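Local coordinates for protein trehalose-6-phosphate phosphatase (Candida albicans, PDB 5DXF) that belongs to glycosyltransferase family 20 and has a GT-B type architecture of two alpha/beta domains, at residues Phe268-Cys271 with Cys272-Leu276; Val512-Trp515 with Thr516-Ile520; Leu241-Arg244 with Ser245-Leu248. All coordinates share one frame; numbering follows the deposited sequence.

From the N terminus, interaction 3 comes first, at the turn into helix 244-251. Interaction 1 follows, in the last turns of helix 262-274. Interaction 2 comes last, in the opening turns of helix 512-526. Each contact joins consecutive residues, so each closes only a helical turn or a tight turn. None encloses or crosses another. Interactions 1 and 3 have centres 11 Å apart and touch, because L248 packs on C271, C272 and V275. They join helix 244-251 to helix 262-274, which come before and after strand 256-259 in the chain. Interaction 2 stands apart, its centre 27 Å from that of interaction 1, but its helix meets strand 200-204 of the same large sheet.

Interaction 1: Phe268-Cys271 with Cys272-Leu276; sequences FISC and CARVL
R274 folds back over S270, one turn earlier in helix 262-274. The backbone joins the same pair, R274 N to S270 O at 3.0 Å. The CB and CG of R274 lie beside that oxygen, CG coming to 3.1 Å from S270 O. The chain then bends at chi2 (-145°). CD moves off from the carbonyl, and NE turns toward the serine side chain. S270 OG lies above one face of the guanidinium, toward the rim, 3.2 Å from R274 NH2. CZ and NH1 also lie near this hydroxyl. This is not a hydrogen bond, since the hydroxyl sits over the plane in which the N-H groups point outward.

One residue back from each of these, I269 O takes the N-H of A273 at 3.0 Å. One residue on, the bond from V275 N to C271 O is 2.9 Å long. V275 also sets its CB and CG2 beside C271 O.

On another side of the helix, C272 puts its sulfur over the ring of F268. SG is 3.8 Å from the ring centroid and 26° off the ring normal. It lies nearer the CE2 and CZ side than the middle. The phenyl is swung there by its first torsion, which sets CG anti to the backbone N (chi1 177°). The N-H of C272 bonds to F268 O, so backbone and side chains link the same pair.

F268 is buried and also meets other rings. F232 packs edge-to-face with it, and F259 of strand 256-259 touches it with the planes inclined. C272 rests on L252. The arrangement is a cysteine sulfur-aromatic contact at i, i+4 spacing, on the buried side of a helix flanking the large sheet of a GT-B fold.

Interaction 2: Val512-Trp515 with Thr516-Ile520; sequences VQNW and TSTFI
Helix 512-526 is the last helix of a GT-B fold, and its first two turns are joined here by i, i+4 contacts. T518 and N514 form a side-chain-to-backbone link of a kind common in helices. The hydroxyl OG1 of T518 donates to the carbonyl oxygen of N514, one turn back. The modelled distance is very short, so the exact length is doubtful. T518 OG1 is turned back along the helix by its first torsion, anti to its own carbonyl carbon (chi1 -51°). N514 O also accepts the N-H of T518 at 2.9 Å. If the hydroxyl is placed correctly, both donors of T518 share this oxygen. The amide of N514 stands nearby, with OD1 3.6 Å from T518 OG1.

T516 N bonds to V512 O, though that oxygen is less surely placed. S517 N bonds to Q513 O at 2.8 Å, and F519 N to W515 O at 3.0 Å. The indole of W515 runs at about a right angle to the side chain of T516. Its benzene-side atom CE3 lies 3.4 Å from T516 CA, and the same atom is 3.6 Å from T516 CB. The T516 methyl CG2 is modelled too close to V512 O, so its place is doubtful.

Polar ends are held from outside. W515 NE1 bonds to L297 O, Q513 NE2 to D302 OD1, and S517 OG to A2 O near the N terminus. V512 and T516 pack on S71 of helix 66-76, while T516 and Q513 touch F74. One side of the helix faces the large sheet: F519 stacks on W202 of strand 200-204, and W515 meets F227 of strand 223-227 edge-to-face.

Interaction 3: Leu241-Arg244 with Ser245-Leu248; sequences LSKR and SQLL
L241 touches L247 through a single pair of methyls, CD1 to CD1 at 3.5 Å. The two side chains cross at about a right angle. L241 also begins a type I beta turn that ends at R244. The turn is closed by a weak hydrogen bond from R244 N to L241 O at 3.3 Å.

K243 occupies the N-cap position of helix 244-251. Its backbone oxygen accepts the N-H of L247 at 3.1 Å, although that oxygen is crowded in the model and less surely placed. The lysine side chain bends at chi2 (-75°) and passes Q246 obliquely. The side chain of Q246 is modelled too close to its neighbours, so the details of this approach are doubtful. The amino end of K243 leads away from 245-248 and makes a cation-pi contact with W177 of helix 173-194.

R244 is the first residue of the helix. Its carbonyl receives L248 N at 2.9 Å, nearly straight, with an N-H...O angle of 172°. L248 CB also sits beside this oxygen, 3.4 Å from R244 O. The arginine chain starts with CG between its backbone N and carbonyl carbon (chi1 54°), which brings CG close to the N of S245. From there it runs extended as far as NE. Its NH1 makes a weak hydrogen bond to R239 O. The side chain touches F238 of helix 235-238, and its CG packs on V275.

L241 and L247 both touch helix 147-160. L241 lies against V155, L156 and V159, and L247 against L156. L248 turns instead to F238 and to F268 of helix 262-274. The turn and the start of helix 244-251 thus meet helix 147-160 through L241 and L247, and helices 235-238 and 262-274 through L248.

Interaction 1: Phe268-Cys271 with Cys272-Leu276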
ATOM      1  N   PHE A 268       9.218 -16.155   1.785  1.00 48.59           N
ATOM      2  CA  PHE A 268       9.669 -15.974   3.158  1.00 55.81           C
ATOM      3  C   PHE A 268      10.048 -17.310   3.776  1.00 67.35           C
ATOM      4  O   PHE A 268      11.079 -17.422   4.441  1.00 64.02           O
ATOM      5  CB  PHE A 268       8.594 -15.294   4.001  1.00 54.02           C
ATOM      6  CG  PHE A 268       8.965 -15.149   5.448  1.00 51.47           C
ATOM      7  CD1 PHE A 268       9.798 -14.125   5.861  1.00 38.68           C
ATOM      8  CD2 PHE A 268       8.481 -16.036   6.394  1.00 55.04           C
ATOM      9  CE1 PHE A 268      10.142 -13.988   7.189  1.00 46.94           C
ATOM     10  CE2 PHE A 268       8.821 -15.905   7.724  1.00 49.93           C
ATOM     11  CZ  PHE A 268       9.653 -14.878   8.122  1.00 48.24           C
ATOM     12  N   ILE A 269       9.205 -18.316   3.554  1.00 59.55           N
ATOM     13  CA  ILE A 269       9.479 -19.665   4.041  1.00 63.46           C
ATOM     14  C   ILE A 269      10.800 -20.199   3.491  1.00 64.31           C
ATOM     15  O   ILE A 269      11.660 -20.673   4.253  1.00 63.79           O
ATOM     16  CB  ILE A 269       8.329 -20.624   3.673  1.00 65.11           C
ATOM     17  CG1 ILE A 269       7.092 -20.289   4.511  1.00 65.73           C
ATOM     18  CG2 ILE A 269       8.747 -22.069   3.873  1.00 64.30           C
ATOM     19  CD1 ILE A 269       5.847 -20.991   4.071  1.00 59.67           C
ATOM     20  N   SER A 270      10.996 -20.022   2.192  1.00 56.69           N
ATOM     21  CA  SER A 270      12.210 -20.455   1.525  1.00 64.11           C
ATOM     22  C   SER A 270      13.425 -19.747   2.072  1.00 61.93           C
ATOM     23  O   SER A 270      14.455 -20.348   2.283  1.00 64.13           O
ATOM     24  CB  SER A 270      12.110 -20.172   0.040  1.00 20.00           C
ATOM     25  OG  SER A 270      12.568 -21.276  -0.703  1.00 20.00           O
ATOM     26  N   CYS A 271      13.292 -18.457   2.303  1.00 64.64           N
ATOM     27  CA  CYS A 271      14.339 -17.667   2.949  1.00 67.06           C
ATOM     28  C   CYS A 271      14.697 -18.200   4.329  1.00 65.22           C
ATOM     29  O   CYS A 271      15.875 -18.345   4.656  1.00 68.30           O
ATOM     30  CB  CYS A 271      13.913 -16.203   3.067  1.00 62.37           C
ATOM     31  SG  CYS A 271      14.144 -15.210   1.579  1.00 62.46           S
ATOM     32  N   CYS A 272      13.679 -18.481   5.136  1.00 63.20           N
ATOM     33  CA  CYS A 272      13.892 -19.001   6.482  1.00 74.36           C
ATOM     34  C   CYS A 272      14.612 -20.346   6.457  1.00 76.24           C
ATOM     35  O   CYS A 272      15.447 -20.620   7.318  1.00 57.27           O
ATOM     36  CB  CYS A 272      12.563 -19.130   7.230  1.00 67.74           C
ATOM     37  SG  CYS A 272      11.916 -17.571   7.872  1.00 67.80           S
ATOM     38  N   ALA A 273      14.305 -21.182   5.471  1.00 74.31           N
ATOM     39  CA  ALA A 273      14.976 -22.479   5.395  1.00 62.03           C
ATOM     40  C   ALA A 273      16.405 -22.381   4.841  1.00 72.11           C
ATOM     41  O   ALA A 273      17.270 -23.172   5.216  1.00 68.30           O
ATOM     42  CB  ALA A 273      14.156 -23.451   4.562  1.00 66.17           C
ATOM     43  N   ARG A 274      16.659 -21.424   3.952  1.00 74.09           N
ATOM     44  CA  ARG A 274      17.956 -21.360   3.270  1.00 62.30           C
ATOM     45  C   ARG A 274      18.986 -20.489   3.992  1.00 61.24           C
ATOM     46  O   ARG A 274      20.121 -20.913   4.202  1.00 63.13           O
ATOM     47  CB  ARG A 274      17.773 -20.868   1.829  1.00 60.09           C
ATOM     48  CG  ARG A 274      16.855 -21.752   0.997  1.00 53.60           C
ATOM     49  CD  ARG A 274      17.275 -21.840  -0.466  1.00 63.33           C
ATOM     50  NE  ARG A 274      16.234 -22.489  -1.260  1.00 64.05           N
ATOM     51  CZ  ARG A 274      15.478 -21.868  -2.160  1.00 71.95           C
ATOM     52  NH1 ARG A 274      15.658 -20.580  -2.408  1.00 70.34           N
ATOM     53  NH2 ARG A 274      14.548 -22.541  -2.823  1.00 79.86           N
ATOM     54  N   VAL A 275      18.595 -19.274   4.361  1.00 66.83           N
ATOM     55  CA  VAL A 275      19.498 -18.364   5.059  1.00 65.87           C
ATOM     56  C   VAL A 275      19.720 -18.820   6.503  1.00 62.61           C
ATOM     57  O   VAL A 275      20.846 -18.815   7.003  1.00 68.98           O
ATOM     58  CB  VAL A 275      18.954 -16.921   5.044  1.00 62.05           C
ATOM     59  CG1 VAL A 275      19.877 -15.987   5.798  1.00 52.35           C
ATOM     60  CG2 VAL A 275      18.759 -16.446   3.610  1.00 53.52           C
ATOM     61  N   LEU A 276      18.639 -19.218   7.169  1.00 64.38           N
ATOM     62  CA  LEU A 276      18.726 -19.771   8.516  1.00 69.69           C
ATOM     63  C   LEU A 276      18.497 -21.281   8.497  1.00 78.66           C
ATOM     64  O   LEU A 276      17.931 -21.817   7.546  1.00 79.54           O
ATOM     65  CB  LEU A 276      17.718 -19.087   9.445  1.00 67.38           C
ATOM     66  CG  LEU A 276      18.077 -17.678   9.927  1.00 72.80           C
ATOM     67  CD1 LEU A 276      17.031 -17.125  10.886  1.00 73.32           C
ATOM     68  CD2 LEU A 276      19.449 -17.681  10.580  1.00 77.37           C
TER

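Interaction 2: Val512-Trp515 with Thr516-Ile520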
ATOM      1  N   VAL A 512     -11.834  -3.861   5.291  1.00 53.24           N
ATOM      2  CA  VAL A 512     -10.687  -3.663   6.174  1.00 62.76           C
ATOM      3  C   VAL A 512     -11.077  -4.278   7.543  1.00 59.89           C
ATOM      4  O   VAL A 512     -10.371  -5.143   8.046  1.00 59.08           O
ATOM      5  CB  VAL A 512     -10.250  -2.161   6.293  1.00 61.59           C
ATOM      6  CG1 VAL A 512     -11.290  -1.314   7.041  1.00 54.14           C
ATOM      7  CG2 VAL A 512      -8.856  -2.055   6.947  1.00 55.25           C
ATOM      8  N   GLN A 513     -12.243  -3.901   8.079  1.00 58.96           N
ATOM      9  CA  GLN A 513     -12.711  -4.331   9.402  1.00 57.94           C
ATOM     10  C   GLN A 513     -12.650  -5.851   9.586  1.00 60.21           C
ATOM     11  O   GLN A 513     -12.106  -6.357  10.583  1.00 57.84           O
ATOM     12  CB  GLN A 513     -14.138  -3.817   9.655  1.00 58.41           C
ATOM     13  CG  GLN A 513     -14.269  -2.290   9.628  1.00 58.65           C
ATOM     14  CD  GLN A 513     -14.505  -1.741   8.226  1.00 57.57           C
ATOM     15  OE1 GLN A 513     -14.423  -2.471   7.237  1.00 55.43           O
ATOM     16  NE2 GLN A 513     -14.811  -0.452   8.140  1.00 61.00           N
ATOM     17  N   ASN A 514     -13.173  -6.580   8.610  1.00 60.03           N
ATOM     18  CA  ASN A 514     -13.181  -8.027   8.695  1.00 63.61           C
ATOM     19  C   ASN A 514     -11.771  -8.592   8.569  1.00 64.14           C
ATOM     20  O   ASN A 514     -11.476  -9.642   9.132  1.00 62.07           O
ATOM     21  CB  ASN A 514     -14.101  -8.637   7.625  1.00 62.01           C
ATOM     22  CG  ASN A 514     -14.061 -10.159   7.620  1.00 74.56           C
ATOM     23  OD1 ASN A 514     -13.437 -10.768   6.753  1.00 82.54           O
ATOM     24  ND2 ASN A 514     -14.727 -10.777   8.593  1.00 69.68           N
ATOM     25  N   TRP A 515     -10.947  -7.971   7.734  1.00 64.87           N
ATOM     26  CA  TRP A 515      -9.570  -8.406   7.582  1.00 53.30           C
ATOM     27  C   TRP A 515      -8.842  -8.191   8.881  1.00 57.17           C
ATOM     28  O   TRP A 515      -8.127  -9.053   9.358  1.00 56.48           O
ATOM     29  CB  TRP A 515      -8.889  -7.635   6.451  1.00 53.59           C
ATOM     30  CG  TRP A 515      -7.392  -7.760   6.398  1.00 56.77           C
ATOM     31  CD1 TRP A 515      -6.675  -8.628   5.648  1.00 56.67           C
ATOM     32  CD2 TRP A 515      -6.437  -6.973   7.110  1.00 53.87           C
ATOM     33  NE1 TRP A 515      -5.340  -8.446   5.852  1.00 52.54           N
ATOM     34  CE2 TRP A 515      -5.167  -7.430   6.747  1.00 56.64           C
ATOM     35  CE3 TRP A 515      -6.535  -5.925   8.021  1.00 52.00           C
ATOM     36  CZ2 TRP A 515      -4.007  -6.879   7.261  1.00 58.39           C
ATOM     37  CZ3 TRP A 515      -5.394  -5.385   8.529  1.00 53.54           C
ATOM     38  CH2 TRP A 515      -4.142  -5.855   8.150  1.00 60.19           C
ATOM     39  N   THR A 516      -9.051  -7.033   9.476  1.00 55.14           N
ATOM     40  CA  THR A 516      -8.394  -6.731  10.728  1.00 64.96           C
ATOM     41  C   THR A 516      -8.874  -7.647  11.851  1.00 63.30           C
ATOM     42  O   THR A 516      -8.088  -8.124  12.651  1.00 68.88           O
ATOM     43  CB  THR A 516      -8.390  -5.215  11.067  1.00 20.00           C
ATOM     44  OG1 THR A 516      -8.673  -5.011  12.452  1.00 20.00           O
ATOM     45  CG2 THR A 516      -9.368  -4.425  10.207  1.00 20.00           C
ATOM     46  N   SER A 517     -10.170  -7.912  11.898  1.00 60.06           N
ATOM     47  CA  SER A 517     -10.703  -8.834  12.889  1.00 67.45           C
ATOM     48  C   SER A 517     -10.212 -10.273  12.730  1.00 62.66           C
ATOM     49  O   SER A 517      -9.778 -10.890  13.683  1.00 56.03           O
ATOM     50  CB  SER A 517     -12.231  -8.795  12.836  1.00 65.07           C
ATOM     51  OG  SER A 517     -12.812  -9.952  13.397  1.00 72.43           O
ATOM     52  N   THR A 518     -10.246 -10.766  11.505  1.00 57.33           N
ATOM     53  CA  THR A 518      -9.740 -12.087  11.145  1.00 57.29           C
ATOM     54  C   THR A 518      -8.282 -12.274  11.551  1.00 65.02           C
ATOM     55  O   THR A 518      -7.923 -13.312  12.108  1.00 59.63           O
ATOM     56  CB  THR A 518      -9.864 -12.352   9.629  1.00 62.64           C
ATOM     57  OG1 THR A 518     -11.201 -12.070   9.196  1.00 65.30           O
ATOM     58  CG2 THR A 518      -9.522 -13.800   9.308  1.00 56.74           C
ATOM     59  N   PHE A 519      -7.444 -11.272  11.294  1.00 63.15           N
ATOM     60  CA  PHE A 519      -6.029 -11.421  11.599  1.00 65.49           C
ATOM     61  C   PHE A 519      -5.783 -11.492  13.103  1.00 62.50           C
ATOM     62  O   PHE A 519      -4.973 -12.309  13.553  1.00 58.57           O
ATOM     63  CB  PHE A 519      -5.199 -10.294  10.984  1.00 64.15           C
ATOM     64  CG  PHE A 519      -3.728 -10.577  10.998  1.00 54.48           C
ATOM     65  CD1 PHE A 519      -3.185 -11.530  10.150  1.00 51.74           C
ATOM     66  CD2 PHE A 519      -2.891  -9.921  11.884  1.00 57.20           C
ATOM     67  CE1 PHE A 519      -1.834 -11.809  10.171  1.00 59.57           C
ATOM     68  CE2 PHE A 519      -1.537 -10.193  11.908  1.00 59.88           C
ATOM     69  CZ  PHE A 519      -1.007 -11.140  11.051  1.00 58.61           C
ATOM     70  N   ILE A 520      -6.470 -10.654  13.877  1.00 60.07           N
ATOM     71  CA  ILE A 520      -6.326 -10.691  15.329  1.00 66.68           C
ATOM     72  C   ILE A 520      -6.735 -12.080  15.824  1.00 64.45           C
ATOM     73  O   ILE A 520      -6.029 -12.712  16.629  1.00 65.27           O
ATOM     74  CB  ILE A 520      -7.169  -9.580  16.024  1.00 69.95           C
ATOM     75  CG1 ILE A 520      -6.547  -8.202  15.771  1.00 66.45           C
ATOM     76  CG2 ILE A 520      -7.251  -9.822  17.515  1.00 66.76           C
ATOM     77  CD1 ILE A 520      -7.548  -7.057  15.659  1.00 62.02           C
TER

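Interaction 3: Leu241-Arg244 with Ser245-Leu248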
ATOM      1  N   LEU A 241      21.368  -9.138   1.031  1.00 46.29           N
ATOM      2  CA  LEU A 241      21.472  -8.345   2.226  1.00 59.06           C
ATOM      3  C   LEU A 241      22.558  -8.857   3.147  1.00 58.21           C
ATOM      4  O   LEU A 241      22.633 -10.025   3.458  1.00 58.48           O
ATOM      5  CB  LEU A 241      20.136  -8.318   2.948  1.00 56.43           C
ATOM      6  CG  LEU A 241      18.962  -7.704   2.196  1.00 52.98           C
ATOM      7  CD1 LEU A 241      17.671  -7.954   2.951  1.00 49.40           C
ATOM      8  CD2 LEU A 241      19.182  -6.221   2.023  1.00 49.21           C
ATOM      9  N   SER A 242      23.385  -7.936   3.592  1.00 58.80           N
ATOM     10  CA  SER A 242      24.455  -8.207   4.516  1.00 59.22           C
ATOM     11  C   SER A 242      23.936  -8.668   5.865  1.00 65.95           C
ATOM     12  O   SER A 242      24.536  -9.513   6.518  1.00 70.02           O
ATOM     13  CB  SER A 242      25.316  -6.967   4.648  1.00 57.90           C
ATOM     14  OG  SER A 242      25.313  -6.274   3.418  1.00 66.94           O
ATOM     15  N   LYS A 243      22.823  -8.085   6.283  1.00 68.52           N
ATOM     16  CA  LYS A 243      22.223  -8.377   7.569  1.00 59.14           C
ATOM     17  C   LYS A 243      21.112  -9.411   7.480  1.00 56.18           C
ATOM     18  O   LYS A 243      20.362  -9.604   8.418  1.00 60.18           O
ATOM     19  CB  LYS A 243      21.715  -7.093   8.203  1.00 67.57           C
ATOM     20  CG  LYS A 243      22.767  -6.008   8.285  1.00 67.39           C
ATOM     21  CD  LYS A 243      23.765  -6.288   9.389  1.00 62.91           C
ATOM     22  CE  LYS A 243      24.950  -5.359   9.286  1.00 60.15           C
ATOM     23  NZ  LYS A 243      26.090  -5.862  10.089  1.00 77.46           N
ATOM     24  N   ARG A 244      21.007 -10.053   6.333  1.00 48.74           N
ATOM     25  CA  ARG A 244      19.908 -10.973   6.023  1.00 56.60           C
ATOM     26  C   ARG A 244      19.481 -11.858   7.200  1.00 63.73           C
ATOM     27  O   ARG A 244      18.283 -12.007   7.479  1.00 64.60           O
ATOM     28  CB  ARG A 244      20.301 -11.855   4.836  1.00 61.17           C
ATOM     29  CG  ARG A 244      21.619 -12.599   5.038  1.00 54.71           C
ATOM     30  CD  ARG A 244      22.139 -13.236   3.760  1.00 60.48           C
ATOM     31  NE  ARG A 244      23.443 -13.867   3.968  1.00 61.66           N
ATOM     32  CZ  ARG A 244      24.211 -14.357   2.999  1.00 58.83           C
ATOM     33  NH1 ARG A 244      23.818 -14.295   1.734  1.00 57.84           N
ATOM     34  NH2 ARG A 244      25.379 -14.910   3.296  1.00 60.73           N
ATOM     35  N   SER A 245      20.441 -12.464   7.876  1.00 64.37           N
ATOM     36  CA  SER A 245      20.121 -13.305   9.011  1.00 63.18           C
ATOM     37  C   SER A 245      19.477 -12.520  10.138  1.00 64.23           C
ATOM     38  O   SER A 245      18.510 -12.977  10.737  1.00 69.94           O
ATOM     39  CB  SER A 245      21.356 -14.043   9.505  1.00 66.76           C
ATOM     40  OG  SER A 245      22.456 -13.172   9.629  1.00 73.65           O
ATOM     41  N   GLN A 246      19.998 -11.344  10.448  1.00 67.44           N
ATOM     42  CA  GLN A 246      19.365 -10.557  11.494  1.00 74.52           C
ATOM     43  C   GLN A 246      17.939 -10.135  11.131  1.00 68.23           C
ATOM     44  O   GLN A 246      17.074 -10.137  11.985  1.00 72.82           O
ATOM     45  CB  GLN A 246      20.218  -9.378  11.963  1.00 20.00           C
ATOM     46  CG  GLN A 246      21.307  -8.946  11.010  1.00 20.00           C
ATOM     47  CD  GLN A 246      22.347 -10.005  10.799  1.00 20.00           C
ATOM     48  OE1 GLN A 246      22.053 -11.058  10.254  1.00 20.00           O
ATOM     49  NE2 GLN A 246      23.571  -9.730  11.222  1.00 20.00           N
ATOM     50  N   LEU A 247      17.689  -9.775   9.879  1.00 63.61           N
ATOM     51  CA  LEU A 247      16.337  -9.416   9.482  1.00 69.82           C
ATOM     52  C   LEU A 247      15.366 -10.589   9.548  1.00 72.05           C
ATOM     53  O   LEU A 247      14.296 -10.486  10.124  1.00 69.10           O
ATOM     54  CB  LEU A 247      16.347  -8.846   8.069  1.00 58.85           C
ATOM     55  CG  LEU A 247      17.251  -7.650   7.838  1.00 58.81           C
ATOM     56  CD1 LEU A 247      17.811  -7.661   6.433  1.00 50.31           C
ATOM     57  CD2 LEU A 247      16.476  -6.376   8.086  1.00 56.58           C
ATOM     58  N   LEU A 248      15.781 -11.720   9.004  1.00 67.99           N
ATOM     59  CA  LEU A 248      15.018 -12.961   9.113  1.00 64.96           C
ATOM     60  C   LEU A 248      14.770 -13.392  10.567  1.00 70.91           C
ATOM     61  O   LEU A 248      13.629 -13.695  10.968  1.00 74.29           O
ATOM     62  CB  LEU A 248      15.758 -14.067   8.375  1.00 58.66           C
ATOM     63  CG  LEU A 248      14.931 -14.975   7.476  1.00 69.05           C
ATOM     64  CD1 LEU A 248      14.131 -14.153   6.485  1.00 62.86           C
ATOM     65  CD2 LEU A 248      15.848 -15.933   6.749  1.00 61.11           C
TER